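Local atomic coordinates of Ice-binding protein (Leucosporidium, PDB entry 3UYU), a protein that binds to the surface of ice crystals and inhibits their growth, conferring freeze tolerance on the yeast that secretes it. Residues A[102-107]-A[122-127]; A[117-122]-A[143-148]; A[171-176]-A[187-192]. The protein carries 2 engineered substitutions. One frame throughout, in Å; residues are numbered along the deposited sequence.

Contact 1: A[102-107]-A[122-127]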
loop_
_atom_site.group_PDB
_atom_site.type_symbol
_atom_site.label_atom_id
_atom_site.label_comp_id
_atom_site.label_asym_id
_atom_site.label_seq_id
_atom_site.Cartn_x
_atom_site.Cartn_y
_atom_site.Cartn_z
ATOM N N PHE A 102 -1.116 -30.846 1.934
ATOM C CA PHE A 102 -1.331 -31.592 3.164
ATOM C C PHE A 102 -2.608 -31.088 3.798
ATOM O O PHE A 102 -2.816 -29.865 3.964
ATOM C CB PHE A 102 -0.132 -31.449 4.125
ATOM C CG PHE A 102 1.145 -31.901 3.514
ATOM C CD1 PHE A 102 1.540 -33.238 3.582
ATOM C CD2 PHE A 102 1.947 -30.997 2.785
ATOM C CE1 PHE A 102 2.714 -33.648 2.945
ATOM C CE2 PHE A 102 3.122 -31.405 2.163
ATOM C CZ PHE A 102 3.501 -32.750 2.263
ATOM N N LEU A 103 -3.452 -32.046 4.159
ATOM C CA LEU A 103 -4.725 -31.809 4.826
ATOM C C LEU A 103 -4.837 -32.580 6.136
ATOM O O LEU A 103 -4.807 -33.828 6.218
ATOM C CB LEU A 103 -5.858 -32.133 3.889
ATOM C CG LEU A 103 -7.311 -31.723 4.253
ATOM C CD1 LEU A 103 -7.440 -30.285 4.824
ATOM C CD2 LEU A 103 -8.299 -32.002 3.133
ATOM N N GLU A 104 -5.003 -31.809 7.180
ATOM C CA GLU A 104 -5.057 -32.317 8.533
ATOM C C GLU A 104 -3.814 -33.141 8.923
ATOM O O GLU A 104 -3.915 -34.131 9.631
ATOM C CB GLU A 104 -6.337 -33.158 8.776
ATOM C CG GLU A 104 -7.598 -32.553 8.155
ATOM C CD GLU A 104 -8.034 -31.177 8.789
ATOM O OE1 GLU A 104 -7.395 -30.669 9.712
ATOM O OE2 GLU A 104 -9.044 -30.596 8.339
ATOM N N LEU A 105 -2.610 -32.655 8.579
ATOM C CA LEU A 105 -1.396 -33.446 8.896
ATOM C C LEU A 105 -1.283 -33.615 10.407
ATOM O O LEU A 105 -1.432 -32.677 11.186
ATOM C CB LEU A 105 -0.178 -32.716 8.314
ATOM C CG LEU A 105 1.156 -33.356 8.626
ATOM C CD1 LEU A 105 1.376 -34.678 7.869
ATOM C CD2 LEU A 105 2.240 -32.322 8.284
ATOM N N GLY A 106 -1.021 -34.861 10.838
ATOM C CA GLY A 106 -0.851 -35.145 12.258
ATOM C C GLY A 106 -2.116 -34.993 13.086
ATOM O O GLY A 106 -2.048 -34.953 14.319
ATOM N N ALA A 107 -3.248 -34.841 12.392
ATOM C CA ALA A 107 -4.517 -34.553 13.076
ATOM C C ALA A 107 -4.418 -33.319 13.959
ATOM O O ALA A 107 -5.045 -33.207 15.013
ATOM C CB ALA A 107 -5.030 -35.827 13.895
ATOM N N TRP A 122 -5.297 -27.092 7.911
ATOM C CA TRP A 122 -6.028 -27.788 8.982
ATOM C C TRP A 122 -7.302 -27.072 9.260
ATOM O O TRP A 122 -7.325 -25.831 9.355
ATOM C CB TRP A 122 -5.304 -27.685 10.298
ATOM C CG TRP A 122 -3.960 -28.412 10.319
ATOM C CD1 TRP A 122 -3.734 -29.635 10.817
ATOM C CD2 TRP A 122 -2.693 -27.912 9.832
ATOM N NE1 TRP A 122 -2.385 -29.961 10.712
ATOM C CE2 TRP A 122 -1.738 -28.923 10.080
ATOM C CE3 TRP A 122 -2.296 -26.722 9.209
ATOM C CZ2 TRP A 122 -0.352 -28.763 9.762
ATOM C CZ3 TRP A 122 -0.894 -26.522 8.890
ATOM C CH2 TRP A 122 0.031 -27.563 9.123
ATOM N N THR A 123 -8.370 -27.854 9.496
ATOM C CA THR A 123 -9.642 -27.243 9.970
ATOM C C THR A 123 -9.735 -27.159 11.476
ATOM O O THR A 123 -10.691 -26.562 12.021
ATOM C CB THR A 123 -10.916 -27.937 9.409
ATOM O OG1 THR A 123 -10.935 -29.297 9.843
ATOM C CG2 THR A 123 -10.952 -27.890 7.939
ATOM N N SER A 124 -8.745 -27.729 12.162
ATOM C CA SER A 124 -8.591 -27.714 13.590
ATOM C C SER A 124 -7.627 -26.643 14.022
ATOM O O SER A 124 -7.134 -25.860 13.173
ATOM C CB SER A 124 -8.031 -29.085 14.066
ATOM O OG SER A 124 -6.676 -29.302 13.560
ATOM N N SER A 125 -7.344 -26.625 15.316
ATOM C CA SER A 125 -6.156 -25.968 15.871
ATOM C C SER A 125 -4.911 -26.821 15.590
ATOM O O SER A 125 -5.008 -27.979 15.238
ATOM C CB SER A 125 -6.299 -25.728 17.359
ATOM O OG SER A 125 -7.411 -24.923 17.633
ATOM N N VAL A 126 -3.741 -26.183 15.706
ATOM C CA VAL A 126 -2.447 -26.871 15.496
ATOM C C VAL A 126 -1.565 -26.676 16.753
ATOM O O VAL A 126 -1.434 -25.575 17.294
ATOM C CB VAL A 126 -1.780 -26.400 14.146
ATOM C CG1 VAL A 126 -0.305 -26.939 14.007
ATOM C CG2 VAL A 126 -2.575 -26.812 12.948
ATOM N N SER A 127 -0.910 -27.759 17.207
ATOM C CA SER A 127 0.038 -27.670 18.326
ATOM C C SER A 127 1.385 -28.226 17.856
ATOM O O SER A 127 1.422 -29.072 16.976
ATOM C CB SER A 127 -0.426 -28.445 19.581
ATOM O OG SER A 127 -0.485 -29.832 19.309
HETATM O O HOH W 1 -6.397 -31.603 12.075
#

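Contact 2: A[117-122]-A[143-148]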
loop_
_atom_site.group_PDB
_atom_site.type_symbol
_atom_site.label_atom_id
_atom_site.label_comp_id
_atom_site.label_asym_id
_atom_site.label_seq_id
_atom_site.Cartn_x
_atom_site.Cartn_y
_atom_site.Cartn_z
ATOM N N PRO A 117 8.484 -27.983 1.377
ATOM C CA PRO A 117 7.670 -26.841 0.857
ATOM C C PRO A 117 6.265 -27.200 0.377
ATOM O O PRO A 117 6.047 -28.322 -0.113
ATOM C CB PRO A 117 8.506 -26.286 -0.337
ATOM C CG PRO A 117 9.954 -26.694 0.066
ATOM C CD PRO A 117 9.705 -28.163 0.559
ATOM N N GLY A 118 5.323 -26.301 0.590
ATOM C CA GLY A 118 3.972 -26.585 0.073
ATOM C C GLY A 118 2.936 -25.864 0.882
ATOM O O GLY A 118 3.242 -25.002 1.730
ATOM N N LEU A 119 1.678 -26.182 0.548
ATOM C CA LEU A 119 0.494 -25.633 1.169
ATOM C C LEU A 119 -0.112 -26.627 2.143
ATOM O O LEU A 119 -0.451 -27.736 1.739
ATOM C CB LEU A 119 -0.507 -25.340 0.098
ATOM C CG LEU A 119 -1.650 -24.346 0.317
ATOM C CD1 LEU A 119 -2.868 -24.441 -0.553
ATOM C CD2 LEU A 119 -1.668 -23.305 1.485
ATOM N N TYR A 120 -0.138 -26.262 3.426
ATOM C CA TYR A 120 -0.605 -27.107 4.521
ATOM C C TYR A 120 -1.896 -26.521 5.130
ATOM O O TYR A 120 -1.912 -25.342 5.489
ATOM C CB TYR A 120 0.431 -27.222 5.658
ATOM C CG TYR A 120 1.732 -27.925 5.278
ATOM C CD1 TYR A 120 2.658 -27.292 4.424
ATOM C CD2 TYR A 120 2.087 -29.146 5.860
ATOM C CE1 TYR A 120 3.871 -27.949 4.093
ATOM C CE2 TYR A 120 3.268 -29.821 5.540
ATOM C CZ TYR A 120 4.151 -29.205 4.635
ATOM O OH TYR A 120 5.363 -29.849 4.332
ATOM N N LYS A 121 -2.938 -27.361 5.268
ATOM C CA LYS A 121 -4.241 -26.858 5.748
ATOM C C LYS A 121 -4.733 -27.738 6.894
ATOM O O LYS A 121 -4.679 -28.979 6.810
ATOM C CB LYS A 121 -5.286 -26.901 4.634
ATOM C CG LYS A 121 -6.640 -26.327 5.051
ATOM C CD LYS A 121 -7.625 -26.330 3.874
ATOM C CE LYS A 121 -8.982 -25.895 4.411
ATOM N NZ LYS A 121 -8.915 -24.433 4.427
ATOM N N TRP A 122 -5.297 -27.092 7.911
ATOM C CA TRP A 122 -6.028 -27.788 8.982
ATOM C C TRP A 122 -7.302 -27.072 9.260
ATOM O O TRP A 122 -7.325 -25.831 9.355
ATOM C CB TRP A 122 -5.304 -27.685 10.298
ATOM C CG TRP A 122 -3.960 -28.412 10.319
ATOM C CD1 TRP A 122 -3.734 -29.635 10.817
ATOM C CD2 TRP A 122 -2.693 -27.912 9.832
ATOM N NE1 TRP A 122 -2.385 -29.961 10.712
ATOM C CE2 TRP A 122 -1.738 -28.923 10.080
ATOM C CE3 TRP A 122 -2.296 -26.722 9.209
ATOM C CZ2 TRP A 122 -0.352 -28.763 9.762
ATOM C CZ3 TRP A 122 -0.894 -26.522 8.890
ATOM C CH2 TRP A 122 0.031 -27.563 9.123
ATOM N N VAL A 143 3.071 -22.190 3.147
ATOM C CA VAL A 143 1.940 -21.490 3.769
ATOM C C VAL A 143 1.165 -22.482 4.567
ATOM O O VAL A 143 0.879 -23.583 4.034
ATOM C CB VAL A 143 0.994 -20.857 2.700
ATOM C CG1 VAL A 143 -0.349 -20.375 3.394
ATOM C CG2 VAL A 143 1.722 -19.763 1.963
ATOM N N PHE A 144 0.880 -22.122 5.822
ATOM C CA PHE A 144 -0.021 -22.867 6.758
ATOM C C PHE A 144 -1.336 -22.148 6.878
ATOM O O PHE A 144 -1.371 -20.944 7.113
ATOM C CB PHE A 144 0.670 -22.975 8.137
ATOM C CG PHE A 144 2.062 -23.563 7.981
ATOM C CD1 PHE A 144 3.154 -22.741 7.628
ATOM C CD2 PHE A 144 2.243 -24.939 7.946
ATOM C CE1 PHE A 144 4.433 -23.335 7.346
ATOM C CE2 PHE A 144 3.489 -25.517 7.713
ATOM C CZ PHE A 144 4.589 -24.733 7.389
ATOM N N GLN A 145 -2.407 -22.902 6.618
ATOM C CA GLN A 145 -3.776 -22.386 6.771
ATOM C C GLN A 145 -4.428 -23.102 7.943
ATOM O O GLN A 145 -4.655 -24.332 7.848
ATOM C CB GLN A 145 -4.592 -22.647 5.511
ATOM C CG GLN A 145 -3.988 -22.112 4.211
ATOM C CD GLN A 145 -4.760 -22.570 2.995
ATOM O OE1 GLN A 145 -5.122 -23.771 2.889
ATOM N NE2 GLN A 145 -4.958 -21.668 2.031
ATOM N N ILE A 146 -4.561 -22.394 9.058
ATOM C CA ILE A 146 -5.014 -23.007 10.327
ATOM C C ILE A 146 -6.317 -22.322 10.731
ATOM O O ILE A 146 -6.321 -21.127 11.067
ATOM C CB ILE A 146 -3.933 -22.802 11.431
ATOM C CG1 ILE A 146 -2.605 -23.498 11.000
ATOM C CG2 ILE A 146 -4.413 -23.361 12.750
ATOM C CD1 ILE A 146 -1.396 -23.119 11.771
ATOM N N ALA A 147 -7.412 -23.095 10.700
ATOM C CA ALA A 147 -8.706 -22.528 11.049
ATOM C C ALA A 147 -8.839 -22.219 12.515
ATOM O O ALA A 147 -9.570 -21.271 12.880
ATOM C CB ALA A 147 -9.857 -23.433 10.573
ATOM N N GLY A 148 -8.200 -23.011 13.370
ATOM C CA GLY A 148 -8.231 -22.770 14.804
ATOM C C GLY A 148 -7.052 -21.964 15.313
ATOM O O GLY A 148 -6.595 -21.037 14.624
#

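Contact 3: A[171-176]-A[187-192]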
loop_
_atom_site.group_PDB
_atom_site.type_symbol
_atom_site.label_atom_id
_atom_site.label_comp_id
_atom_site.label_asym_id
_atom_site.label_seq_id
_atom_site.Cartn_x
_atom_site.Cartn_y
_atom_site.Cartn_z
ATOM N N PHE A 171 2.255 -18.156 8.145
ATOM C CA PHE A 171 1.252 -18.868 8.914
ATOM C C PHE A 171 0.016 -18.023 9.002
ATOM O O PHE A 171 0.021 -16.951 9.622
ATOM C CB PHE A 171 1.778 -19.097 10.359
ATOM C CG PHE A 171 2.778 -20.245 10.514
ATOM C CD1 PHE A 171 2.333 -21.482 11.005
ATOM C CD2 PHE A 171 4.151 -20.064 10.259
ATOM C CE1 PHE A 171 3.224 -22.578 11.201
ATOM C CE2 PHE A 171 5.067 -21.163 10.418
ATOM C CZ PHE A 171 4.609 -22.382 10.906
ATOM N N GLN A 172 -1.075 -18.529 8.432
ATOM C CA GLN A 172 -2.364 -17.807 8.570
ATOM C C GLN A 172 -3.170 -18.543 9.631
ATOM O O GLN A 172 -3.398 -19.738 9.471
ATOM C CB GLN A 172 -3.089 -17.879 7.221
ATOM C CG GLN A 172 -4.624 -17.417 7.278
ATOM C CD GLN A 172 -5.559 -18.574 7.562
ATOM O OE1 GLN A 172 -5.499 -19.616 6.887
ATOM N NE2 GLN A 172 -6.489 -18.374 8.534
ATOM N N VAL A 173 -3.538 -17.828 10.705
ATOM C CA VAL A 173 -4.171 -18.514 11.844
ATOM C C VAL A 173 -5.464 -17.801 12.223
ATOM O O VAL A 173 -5.473 -16.620 12.540
ATOM C CB VAL A 173 -3.236 -18.444 13.035
ATOM C CG1 VAL A 173 -3.792 -19.220 14.242
ATOM C CG2 VAL A 173 -1.760 -18.937 12.671
ATOM N N GLY A 174 -6.539 -18.597 12.322
ATOM C CA GLY A 174 -7.905 -18.010 12.575
ATOM C C GLY A 174 -8.139 -17.608 14.032
ATOM O O GLY A 174 -8.830 -16.609 14.291
ATOM N N ASP A 175 -7.600 -18.390 14.981
ATOM C CA ASP A 175 -7.814 -18.203 16.432
ATOM C C ASP A 175 -6.466 -17.876 17.152
ATOM O O ASP A 175 -5.446 -17.705 16.494
ATOM C CB ASP A 175 -8.497 -19.435 17.042
ATOM C CG ASP A 175 -9.977 -19.553 16.675
ATOM O OD1 ASP A 175 -10.650 -18.478 16.571
ATOM O OD2 ASP A 175 -10.482 -20.722 16.553
ATOM N N ASP A 176 -6.449 -17.759 18.462
ATOM C CA ASP A 176 -5.255 -17.249 19.176
ATOM C C ASP A 176 -3.978 -18.048 18.934
ATOM O O ASP A 176 -3.998 -19.258 18.796
ATOM C CB ASP A 176 -5.458 -17.186 20.703
ATOM C CG ASP A 176 -6.596 -16.257 21.142
ATOM O OD1 ASP A 176 -7.065 -15.403 20.350
ATOM O OD2 ASP A 176 -7.025 -16.378 22.323
ATOM N N GLY A 187 9.264 -17.117 10.769
ATOM C CA GLY A 187 8.217 -16.907 9.742
ATOM C C GLY A 187 7.398 -15.655 10.008
ATOM O O GLY A 187 7.554 -14.934 11.007
ATOM N N VAL A 188 6.490 -15.422 9.048
ATOM C CA VAL A 188 5.487 -14.358 9.125
ATOM C C VAL A 188 4.204 -14.877 9.763
ATOM O O VAL A 188 3.618 -15.854 9.273
ATOM C CB VAL A 188 5.210 -13.800 7.709
ATOM C CG1 VAL A 188 4.146 -12.694 7.784
ATOM C CG2 VAL A 188 6.439 -13.230 7.107
ATOM N N LEU A 189 3.794 -14.322 10.898
ATOM C CA LEU A 189 2.521 -14.695 11.529
ATOM C C LEU A 189 1.406 -13.743 11.116
ATOM O O LEU A 189 1.535 -12.557 11.381
ATOM C CB LEU A 189 2.731 -14.608 13.032
ATOM C CG LEU A 189 1.954 -15.437 14.005
ATOM C CD1 LEU A 189 1.735 -16.936 13.541
ATOM C CD2 LEU A 189 2.833 -15.400 15.279
ATOM N N LEU A 190 0.420 -14.275 10.367
ATOM C CA LEU A 190 -0.772 -13.480 9.950
ATOM C C LEU A 190 -1.901 -14.035 10.828
ATOM O O LEU A 190 -2.549 -15.059 10.493
ATOM C CB LEU A 190 -1.062 -13.696 8.463
ATOM C CG LEU A 190 0.034 -13.178 7.493
ATOM C CD1 LEU A 190 -0.058 -13.930 6.141
ATOM C CD2 LEU A 190 -0.204 -11.787 7.300
ATOM N N ALA A 191 -2.111 -13.346 11.955
ATOM C CA ALA A 191 -3.081 -13.758 13.004
ATOM C C ALA A 191 -4.372 -12.974 12.942
ATOM O O ALA A 191 -4.343 -11.755 12.849
ATOM C CB ALA A 191 -2.461 -13.539 14.359
ATOM N N LYS A 192 -5.472 -13.729 12.921
ATOM C CA LYS A 192 -6.781 -13.081 13.020
ATOM C C LYS A 192 -7.104 -12.506 14.382
ATOM O O LYS A 192 -7.830 -11.504 14.486
ATOM C CB LYS A 192 -7.888 -13.980 12.469
ATOM C CG LYS A 192 -9.160 -13.193 12.274
ATOM C CD LYS A 192 -10.366 -13.999 12.530
ATOM C CE LYS A 192 -11.578 -13.340 11.867
ATOM N NZ LYS A 192 -11.070 -12.513 10.727
#

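Contact 1: A[102-107]-A[122-127]
E104 reaches across to T123 and grips it with both carboxylate oxygens. T123 N lies 3.0 Å from E104 OE1 and 3.1 Å from E104 OE2, met on the syn side of each, so one N-H is shared between them. T123 OG1 adds a shorter bond of 2.7 Å to E104 OE2, tilted further from the carboxylate plane. OE2 therefore takes two donors. The glutamate chain gets there by folding: CG stands beside the backbone N (chi1 -42°), and the bend at chi2 (-65°) turns the acid toward T123. A water donates to both E104 OE1 and S124 OG, which extends the polar network along the turn. The indole of W122 makes the second link. Its NE1 donates to L105 O at 2.9 Å, with the oxygen close to the ring plane and the N-H on a carbonyl lone pair. L105 CB packs on W122 CZ2, 4.2 Å away, while V126 CG2 lies over one indole face. This is a surface contact of the right-handed beta-helix. Strand 102-103 pairs in parallel with strand 118-122, and F102 stacks on Y120. L110 packs against L105, W122 and V126; the last belongs to strand 126-128, which also carries S127, an inferred ice-binding residue.

Contact 2: A[117-122]-A[143-148]
Y120 and F144 lie side by side on one face of two paired strands and point the same way. F144 CE2 sits 3.7 Å above one face of the Y120 ring, toward its rim. The planes are 29° apart and slid, so the rings barely overlap. On the strand of Y120, W122 meets the F144 ring edge to edge, W122 CH2 3.6 Å from F144 CD2. I146 continues the row, its CG1 3.7 Å from W122 CE3. Y120, F144 and W122 all carry CG beside the backbone N, and the three rings leave their strands in the same direction. Y120 OH turns away to V116 O. Such stacking of like positions from coil to coil is characteristic of the right-handed beta-helix; here it fills the interior. The strands run parallel, 12° apart, and five backbone hydrogen bonds join them, from V143 N to G118 O through to A147 N to W122 O. L119, K121, V143 and Q145 project from the opposite face. There Q145 CD presses on L119 CD2 at 3.5 Å, and Q145 OE1 lies 3.6 Å from K121 CB. Q145 NE2 donates to A94 O and F97 O, at the end of helix 76-96. An alanine in place of Q145 would probably cost A94 O and F97 O this donor and open a gap beside L119 CD2. The F144 ring stacks on F171 of the next strand.

Contact 3: A[171-176]-A[187-192]
L190 N donates to F171 O over 2.8 Å, the shortest of four backbone bonds that zip these parallel strands together. F171 N reaches V188 O, V173 N reaches L190 O, and K192 N closes the ladder on V173 O. L190 O is also approached by Q172 CA, at 3.4 Å, in a CA-H...O contact. The strand axes differ in direction by 18°. On the face that carries F171, V173 and L189, the leucine does the touching. L189 CG lies opposite its backbone N (chi1 -152°), which swings CD1 toward the neighbouring strand. CD1 settles 3.8 Å from F171 CB and 4.1 Å from V173 CG2. The F171 ring lies beyond, stacked on F144 and meeting F185 at an inclined angle. Past the strand ends, K192 CB and CD pass G174 O at 3.3 and 3.5 Å, and the end of the chain leads away. G187 marks the corner where the chain changes face in this beta-helix. The other side, with Q172 and L190, turns to helix 76-96: Q172 NE2 bonds to Y91 OH, and both side chains touch A94. Strand 142-146 pairs with strand 169-173 on one side, and strand 202-209 pairs with strand 188-191 on the other.

Overall arrangement
The three contacts follow successive coils of one right-handed beta-helix. Contacts 2 and 3 are buried, and contact 1 is at the surface, toward one end of the coil stack. Contacts 1 and 2 share W122, which bonds through its indole in the first and packs by its edge in the second. Contacts 2 and 3 are joined by backbone bonds between strands 142-146 and 169-173, such as F144 O to Q172 N. Their chemistry follows their place: contacts 2 and 3 rest on parallel backbone ladders and apolar side chains, contact 1 on carboxylate, hydroxyl, water and indole. Helix 76-96 lies against the outward face of both buried contacts.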